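Local atomic coordinates of beta-carbonic anhydrase (Methanothermobacter thermautotrophicus, PDB entry 1G5C), a protein that catalyses the reversible hydration of carbon dioxide to bicarbonate, as a zinc-dependent carbonic anhydrase of the beta class. Residues S24-I29 and G78-I83; C32-L37 and I156-G161. All coordinates share one frame; numbering follows the deposited sequence.

Contact 1 (S24-I29 and G78-I83). Unlike the reference sequence in segment 78-83: Asp-79 (reference Val).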
ATOM      1  N   SER A  24       3.484   8.210  21.148  1.00 25.28           N
ATOM      2  CA  SER A  24       4.360   7.840  20.047  1.00 24.70           C
ATOM      3  C   SER A  24       3.887   8.503  18.766  1.00 23.77           C
ATOM      4  O   SER A  24       2.773   9.017  18.694  1.00 21.50           O
ATOM      5  CB  SER A  24       4.383   6.310  19.851  1.00 27.50           C
ATOM      6  OG  SER A  24       4.999   5.630  20.938  1.00 30.23           O
ATOM      7  N   PRO A  25       4.760   8.561  17.757  1.00 25.84           N
ATOM      8  CA  PRO A  25       4.428   9.153  16.450  1.00 23.42           C
ATOM      9  C   PRO A  25       3.379   8.284  15.753  1.00 20.61           C
ATOM     10  O   PRO A  25       3.479   7.059  15.805  1.00 19.75           O
ATOM     11  CB  PRO A  25       5.739   9.069  15.693  1.00 23.96           C
ATOM     12  CG  PRO A  25       6.761   9.268  16.742  1.00 29.35           C
ATOM     13  CD  PRO A  25       6.193   8.746  18.058  1.00 26.27           C
ATOM     14  N   LYS A  26       2.380   8.892  15.121  1.00 20.52           N
ATOM     15  CA  LYS A  26       1.383   8.103  14.393  1.00 20.64           C
ATOM     16  C   LYS A  26       1.649   8.520  12.957  1.00 18.95           C
ATOM     17  O   LYS A  26       1.108   9.510  12.459  1.00 16.87           O
ATOM     18  CB  LYS A  26      -0.036   8.466  14.826  1.00 23.58           C
ATOM     19  CG  LYS A  26      -0.234   8.599  16.321  1.00 27.94           C
ATOM     20  CD  LYS A  26      -0.269   7.276  17.028  1.00 27.23           C
ATOM     21  CE  LYS A  26      -0.988   7.419  18.380  1.00 32.07           C
ATOM     22  NZ  LYS A  26      -0.266   8.284  19.374  1.00 30.11           N
ATOM     23  N   LEU A  27       2.504   7.729  12.324  1.00 20.15           N
ATOM     24  CA  LEU A  27       3.033   7.942  10.975  1.00 19.13           C
ATOM     25  C   LEU A  27       2.465   7.137   9.801  1.00 18.25           C
ATOM     26  O   LEU A  27       2.168   5.939   9.916  1.00 13.32           O
ATOM     27  CB  LEU A  27       4.531   7.628  11.010  1.00 26.32           C
ATOM     28  CG  LEU A  27       5.683   8.610  10.902  1.00 33.09           C
ATOM     29  CD1 LEU A  27       6.850   8.143  11.774  1.00 35.22           C
ATOM     30  CD2 LEU A  27       6.118   8.687   9.456  1.00 38.79           C
ATOM     31  N   CYS A  28       2.362   7.793   8.651  1.00 13.69           N
ATOM     32  CA  CYS A  28       1.944   7.106   7.431  1.00 14.42           C
ATOM     33  C   CYS A  28       2.950   7.530   6.378  1.00 15.65           C
ATOM     34  O   CYS A  28       3.166   8.733   6.162  1.00 17.40           O
ATOM     35  CB  CYS A  28       0.550   7.507   6.968  1.00 18.33           C
ATOM     36  SG  CYS A  28       0.165   6.716   5.363  1.00 20.66           S
ATOM     37  N   ILE A  29       3.581   6.550   5.737  1.00 13.22           N
ATOM     38  CA  ILE A  29       4.571   6.814   4.699  1.00 13.18           C
ATOM     39  C   ILE A  29       3.959   6.444   3.345  1.00 13.29           C
ATOM     40  O   ILE A  29       3.346   5.373   3.186  1.00 12.29           O
ATOM     41  CB  ILE A  29       5.858   5.940   4.878  1.00 13.31           C
ATOM     42  CG1 ILE A  29       6.452   6.087   6.286  1.00 14.35           C
ATOM     43  CG2 ILE A  29       6.886   6.320   3.826  1.00 15.19           C
ATOM     44  CD1 ILE A  29       7.106   7.429   6.561  1.00 11.67           C
ATOM     45  N   GLY A  78      -5.488   6.726  13.969  1.00 22.37           N
ATOM     46  CA  GLY A  78      -4.925   7.907  14.604  1.00 22.13           C
ATOM     47  C   GLY A  78      -3.714   8.579  13.963  1.00 21.08           C
ATOM     48  O   GLY A  78      -2.999   9.329  14.628  1.00 19.17           O
ATOM     49  N   ASP A  79      -3.460   8.334  12.684  1.00 20.40           N
ATOM     50  CA  ASP A  79      -2.313   8.977  12.040  1.00 19.89           C
ATOM     51  C   ASP A  79      -2.483  10.484  11.990  1.00 15.96           C
ATOM     52  O   ASP A  79      -3.552  10.993  11.630  1.00 15.88           O
ATOM     53  CB  ASP A  79      -2.119   8.422  10.631  1.00 22.25           C
ATOM     54  CG  ASP A  79      -1.541   7.035  10.654  1.00 28.63           C
ATOM     55  OD1 ASP A  79      -1.650   6.313   9.648  1.00 41.15           O
ATOM     56  OD2 ASP A  79      -0.961   6.667  11.692  1.00 34.82           O
ATOM     57  N   ASN A  80      -1.430  11.197  12.359  1.00 16.21           N
ATOM     58  CA  ASN A  80      -1.489  12.650  12.360  1.00 18.82           C
ATOM     59  C   ASN A  80      -0.310  13.230  11.602  1.00 17.97           C
ATOM     60  O   ASN A  80      -0.086  14.430  11.615  1.00 16.71           O
ATOM     61  CB  ASN A  80      -1.540  13.190  13.808  1.00 19.37           C
ATOM     62  CG  ASN A  80      -0.321  12.814  14.626  1.00 24.65           C
ATOM     63  OD1 ASN A  80       0.774  12.631  14.093  1.00 24.84           O
ATOM     64  ND2 ASN A  80      -0.504  12.714  15.946  1.00 29.08           N
ATOM     65  N   GLU A  81       0.442  12.364  10.929  1.00 19.25           N
ATOM     66  CA  GLU A  81       1.583  12.811  10.139  1.00 19.31           C
ATOM     67  C   GLU A  81       1.782  11.894   8.938  1.00 20.37           C
ATOM     68  O   GLU A  81       1.887  10.670   9.080  1.00 17.39           O
ATOM     69  CB  GLU A  81       2.856  12.825  10.995  1.00 20.46           C
ATOM     70  CG  GLU A  81       4.127  13.227  10.244  1.00 24.41           C
ATOM     71  CD  GLU A  81       5.253  13.640  11.185  1.00 32.32           C
ATOM     72  OE1 GLU A  81       5.320  13.097  12.313  1.00 33.28           O
ATOM     73  OE2 GLU A  81       6.075  14.504  10.803  1.00 35.84           O
ATOM     74  N   ILE A  82       1.836  12.491   7.757  1.00 18.46           N
ATOM     75  CA  ILE A  82       2.025  11.729   6.529  1.00 17.08           C
ATOM     76  C   ILE A  82       3.291  12.228   5.843  1.00 18.19           C
ATOM     77  O   ILE A  82       3.520  13.443   5.770  1.00 18.15           O
ATOM     78  CB  ILE A  82       0.842  11.941   5.550  1.00 17.90           C
ATOM     79  CG1 ILE A  82      -0.465  11.486   6.196  1.00 18.59           C
ATOM     80  CG2 ILE A  82       1.107  11.178   4.246  1.00 13.82           C
ATOM     81  CD1 ILE A  82      -1.698  11.820   5.373  1.00 20.85           C
ATOM     82  N   ILE A  83       4.099  11.300   5.340  1.00 14.36           N
ATOM     83  CA  ILE A  83       5.334  11.650   4.643  1.00 13.30           C
ATOM     84  C   ILE A  83       5.387  10.954   3.293  1.00 13.47           C
ATOM     85  O   ILE A  83       5.409   9.712   3.216  1.00 12.26           O
ATOM     86  CB  ILE A  83       6.614  11.209   5.431  1.00 12.43           C
ATOM     87  CG1 ILE A  83       6.623  11.812   6.830  1.00 15.80           C
ATOM     88  CG2 ILE A  83       7.865  11.667   4.682  1.00 13.73           C
ATOM     89  CD1 ILE A  83       7.788  11.309   7.721  1.00 18.80           C
TER
HETATM   90  O   HOH W   1       3.392  11.803  14.563  1.00 31.34           O
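With CG set anti to its own carbonyl carbon (chi1 -45°) and the chain bent again at chi2 and chi4, Lys-26 lays its CB and CG against the carbonyl of Gly-78, CB lying 3.1 Å from Gly-78 O. The bends then lead the ammonium back to its own segment, where NZ bonds Ser-24 O at 3.2 Å and also Leu-21 O. An alanine here would keep CB on the Gly-78 carbonyl but would lose the CG contact there and would probably leave the carbonyls of Ser-24 and Leu-21 without their ammonium partner. In the backbone, Lys-26 O takes Asn-80 N at 3.0 Å and, weakly, Glu-81 N at 3.3 Å. Asn-80 holds CG between its backbone N and carbonyl carbon (chi1 61°), which turns OD1 to a water 2.8 Å from it; the same water accepts from Lys-26 N and donates to Glu-81 OE1, linking the two segments just where the strands begin. Asp-79 brings OD2 beside the Lys-26 carbonyl carbon. Farther on, Cys-28 pairs through both its polar backbone atoms, its N with Glu-81 O at 2.9 Å and its O with Ile-83 N at 2.9 Å. The Leu-27 side chain crosses that of Ile-83 at a slant, Leu-27 CD2 3.6 Å from Ile-83 CD1, and Ile-29 lies alongside Ile-83 on that face; Cys-28 and Ile-82 occupy the other face, where Ile-82 meets Ile-74 of helix 64-77. Two parallel strands, 27-32 and 81-87, begin side by side here, the arrangement of the central sheet in the alpha/beta fold of beta carbonic anhydrases.

Contact 2 (C32-L37 and I156-G161); sequences CMDSRL and IDINTG. With ZN (zinc ion), chain G.
Arg-36 and Ile-158 stand 6.7 Å apart at their CA atoms, and because no hydrogen bond joins the two loops directly, side chains and one water make the contact. Ile-158 drives its CG1 branch across the arginine at about a right angle: CG1 sits over one face of the guanidinium, toward its rim, 3.6 Å from Arg-36 NE, while CD1 reaches Arg-36 CB. A bend at chi3 (-74°) folds the Arg-36 head back to Asp-34, which it grips side-on, NE to OD1 at 2.9 Å and NH2 to OD2 at 3.0 Å, both on the syn side of the carboxylate and somewhat out of its plane. OD1 also accepts Arg-36 N through its anti lone pair, closing an Asx turn, so the carboxylate is fixed at three points. Arg-36 NH1 has a salt bridge to Asp-89 and bonds a water, itself 2.8 Å from Asn-159 OD1. Leu-37 CD2 packs on Ile-158 CD1 at 3.7 Å and slides past Ile-156, 3.8 Å from its CG2. Cys-32 SG binds the zinc ion at 2.4 Å; a water with His-87 and Cys-90 completes the site. This water lies so close to Asp-34 OD2 that a bond is plausible but its geometry doubtful. An aspartate-arginine pair beside the zinc water is characteristic of the beta-class active site, where it probably orients that water. Segment 32-37 runs from the last residue of strand 27-32 toward helix 40-45; segment 156-161 runs from the last residue of strand 150-156 toward strand 163-165. Ile-156 touches Leu-41 and Ala-44 of helix 40-45, His-87 of strand 81-87 meets both loops, and Arg-49 of the second subunit bonds Arg-36 O.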
ATOM      1  N   CYS A  32       7.151   4.595  -3.324  1.00 11.67           N
ATOM      2  CA  CYS A  32       7.047   3.818  -4.553  1.00 11.91           C
ATOM      3  C   CYS A  32       7.225   2.315  -4.347  1.00 10.97           C
ATOM      4  O   CYS A  32       7.750   1.878  -3.321  1.00 10.21           O
ATOM      5  CB  CYS A  32       8.075   4.343  -5.581  1.00 10.98           C
ATOM      6  SG  CYS A  32       7.972   3.579  -7.233  1.00 14.31           S
ATOM      7  N   MET A  33       6.828   1.534  -5.356  1.00 12.06           N
ATOM      8  CA  MET A  33       6.920   0.070  -5.296  1.00 14.86           C
ATOM      9  C   MET A  33       8.313  -0.457  -5.677  1.00 15.51           C
ATOM     10  O   MET A  33       8.574  -1.678  -5.616  1.00 14.83           O
ATOM     11  CB  MET A  33       5.856  -0.554  -6.218  1.00 15.64           C
ATOM     12  CG  MET A  33       6.126  -0.314  -7.691  1.00 18.82           C
ATOM     13  SD  MET A  33       4.791  -0.834  -8.773  1.00 19.99           S
ATOM     14  CE  MET A  33       5.106  -2.500  -8.923  1.00 27.85           C
ATOM     15  N   ASP A  34       9.191   0.470  -6.064  1.00 11.15           N
ATOM     16  CA  ASP A  34      10.565   0.168  -6.457  1.00  9.29           C
ATOM     17  C   ASP A  34      11.241  -0.803  -5.478  1.00  9.80           C
ATOM     18  O   ASP A  34      11.252  -0.580  -4.261  1.00  6.42           O
ATOM     19  CB  ASP A  34      11.384   1.480  -6.548  1.00 10.26           C
ATOM     20  CG  ASP A  34      12.643   1.319  -7.396  1.00 14.08           C
ATOM     21  OD1 ASP A  34      13.604   0.663  -6.940  1.00 12.45           O
ATOM     22  OD2 ASP A  34      12.648   1.816  -8.536  1.00 14.85           O
ATOM     23  N   SER A  35      11.821  -1.872  -6.008  1.00 10.72           N
ATOM     24  CA  SER A  35      12.463  -2.891  -5.166  1.00 13.32           C
ATOM     25  C   SER A  35      13.685  -2.429  -4.392  1.00 14.27           C
ATOM     26  O   SER A  35      14.056  -3.054  -3.389  1.00 11.00           O
ATOM     27  CB  SER A  35      12.846  -4.135  -5.989  1.00 16.24           C
ATOM     28  OG  SER A  35      13.963  -3.879  -6.821  1.00 16.07           O
ATOM     29  N   ARG A  36      14.309  -1.337  -4.829  1.00 14.95           N
ATOM     30  CA  ARG A  36      15.491  -0.843  -4.130  1.00 15.18           C
ATOM     31  C   ARG A  36      15.163  -0.109  -2.833  1.00 14.97           C
ATOM     32  O   ARG A  36      16.067   0.234  -2.052  1.00 13.86           O
ATOM     33  CB  ARG A  36      16.295   0.069  -5.058  1.00 15.12           C
ATOM     34  CG  ARG A  36      16.844  -0.673  -6.257  1.00 18.10           C
ATOM     35  CD  ARG A  36      17.388   0.294  -7.263  1.00 20.74           C
ATOM     36  NE  ARG A  36      16.300   0.970  -7.959  1.00 15.90           N
ATOM     37  CZ  ARG A  36      16.477   1.911  -8.877  1.00 20.99           C
ATOM     38  NH1 ARG A  36      17.705   2.312  -9.225  1.00 15.43           N
ATOM     39  NH2 ARG A  36      15.417   2.437  -9.465  1.00 19.44           N
ATOM     40  N   LEU A  37      13.878   0.140  -2.604  1.00 11.99           N
ATOM     41  CA  LEU A  37      13.457   0.816  -1.379  1.00 13.28           C
ATOM     42  C   LEU A  37      13.244  -0.191  -0.255  1.00 11.96           C
ATOM     43  O   LEU A  37      13.176   0.185   0.917  1.00 11.83           O
ATOM     44  CB  LEU A  37      12.159   1.596  -1.611  1.00 12.61           C
ATOM     45  CG  LEU A  37      12.315   2.838  -2.493  1.00 12.83           C
ATOM     46  CD1 LEU A  37      10.954   3.383  -2.920  1.00 11.73           C
ATOM     47  CD2 LEU A  37      13.114   3.887  -1.714  1.00 12.82           C
ATOM     48  N   ILE A 156      14.376  10.516  -1.572  1.00 15.45           N
ATOM     49  CA  ILE A 156      15.537   9.769  -1.106  1.00 15.85           C
ATOM     50  C   ILE A 156      16.445   9.349  -2.268  1.00 14.81           C
ATOM     51  O   ILE A 156      15.957   9.003  -3.340  1.00 14.07           O
ATOM     52  CB  ILE A 156      15.091   8.485  -0.323  1.00 16.09           C
ATOM     53  CG1 ILE A 156      16.303   7.826   0.341  1.00 18.46           C
ATOM     54  CG2 ILE A 156      14.412   7.471  -1.278  1.00 12.51           C
ATOM     55  CD1 ILE A 156      15.914   6.668   1.307  1.00 19.82           C
ATOM     56  N   ASP A 157      17.762   9.400  -2.054  1.00 14.48           N
ATOM     57  CA  ASP A 157      18.727   8.951  -3.063  1.00 14.60           C
ATOM     58  C   ASP A 157      18.591   7.424  -3.060  1.00 16.27           C
ATOM     59  O   ASP A 157      18.859   6.784  -2.045  1.00 16.94           O
ATOM     60  CB  ASP A 157      20.155   9.341  -2.657  1.00 16.67           C
ATOM     61  CG  ASP A 157      21.193   8.926  -3.698  1.00 22.10           C
ATOM     62  OD1 ASP A 157      21.288   7.713  -4.028  1.00 21.74           O
ATOM     63  OD2 ASP A 157      21.916   9.812  -4.193  1.00 26.43           O
ATOM     64  N   ILE A 158      18.199   6.841  -4.188  1.00 16.99           N
ATOM     65  CA  ILE A 158      17.976   5.408  -4.250  1.00 19.32           C
ATOM     66  C   ILE A 158      19.205   4.517  -3.996  1.00 20.77           C
ATOM     67  O   ILE A 158      19.071   3.330  -3.672  1.00 21.47           O
ATOM     68  CB  ILE A 158      17.282   5.034  -5.596  1.00 17.67           C
ATOM     69  CG1 ILE A 158      16.643   3.638  -5.494  1.00 17.15           C
ATOM     70  CG2 ILE A 158      18.280   5.100  -6.763  1.00 16.63           C
ATOM     71  CD1 ILE A 158      15.560   3.518  -4.410  1.00 12.10           C
ATOM     72  N   ASN A 159      20.400   5.080  -4.101  1.00 20.72           N
ATOM     73  CA  ASN A 159      21.591   4.280  -3.861  1.00 20.92           C
ATOM     74  C   ASN A 159      22.218   4.465  -2.485  1.00 21.75           C
ATOM     75  O   ASN A 159      22.801   3.532  -1.943  1.00 22.69           O
ATOM     76  CB  ASN A 159      22.638   4.571  -4.938  1.00 23.96           C
ATOM     77  CG  ASN A 159      22.113   4.306  -6.335  1.00 23.20           C
ATOM     78  OD1 ASN A 159      21.657   3.204  -6.637  1.00 23.13           O
ATOM     79  ND2 ASN A 159      22.163   5.317  -7.188  1.00 20.35           N
ATOM     80  N   THR A 160      22.085   5.654  -1.911  1.00 19.43           N
ATOM     81  CA  THR A 160      22.700   5.947  -0.622  1.00 17.60           C
ATOM     82  C   THR A 160      21.730   6.026   0.570  1.00 19.49           C
ATOM     83  O   THR A 160      22.148   5.861   1.716  1.00 18.81           O
ATOM     84  CB  THR A 160      23.480   7.281  -0.696  1.00 22.60           C
ATOM     85  OG1 THR A 160      22.548   8.373  -0.711  1.00 22.28           O
ATOM     86  CG2 THR A 160      24.338   7.346  -1.988  1.00 19.42           C
ATOM     87  N   GLY A 161      20.448   6.285   0.308  1.00 19.26           N
ATOM     88  CA  GLY A 161      19.479   6.384   1.393  1.00 14.60           C
ATOM     89  C   GLY A 161      19.413   7.780   1.997  1.00 15.30           C
ATOM     90  O   GLY A 161      18.657   8.044   2.938  1.00 15.78           O
TER
HETATM   91 ZN    ZN G1001       9.865   4.630  -8.290  1.00 17.03          ZN
HETATM   92  O   HOH W   2      10.900   3.281  -9.399  1.00 15.71           O
HETATM   93  O   HOH W   3      20.417   1.773  -8.719  1.00 25.41           O

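From the N terminus the chain passes through 24-29 into strand 27-32, so contact 1 lies at the start of this strand and 32-37 of contact 2 at its far end, the two centres about 21 Å apart. Contact 1 closes a loop of 48 residues containing strand 53-57 and helix 64-77; contact 2 closes a longer one of 118. Their segments alternate along the chain, so the closures cross rather than nest. Strand 81-87, begun at contact 1, ends on the zinc ligand His-87, with Cys-90 just after it, beside contact 2. One contact thus ties strand starts together, the other the loops bordering the metal site, and both touch the second subunit.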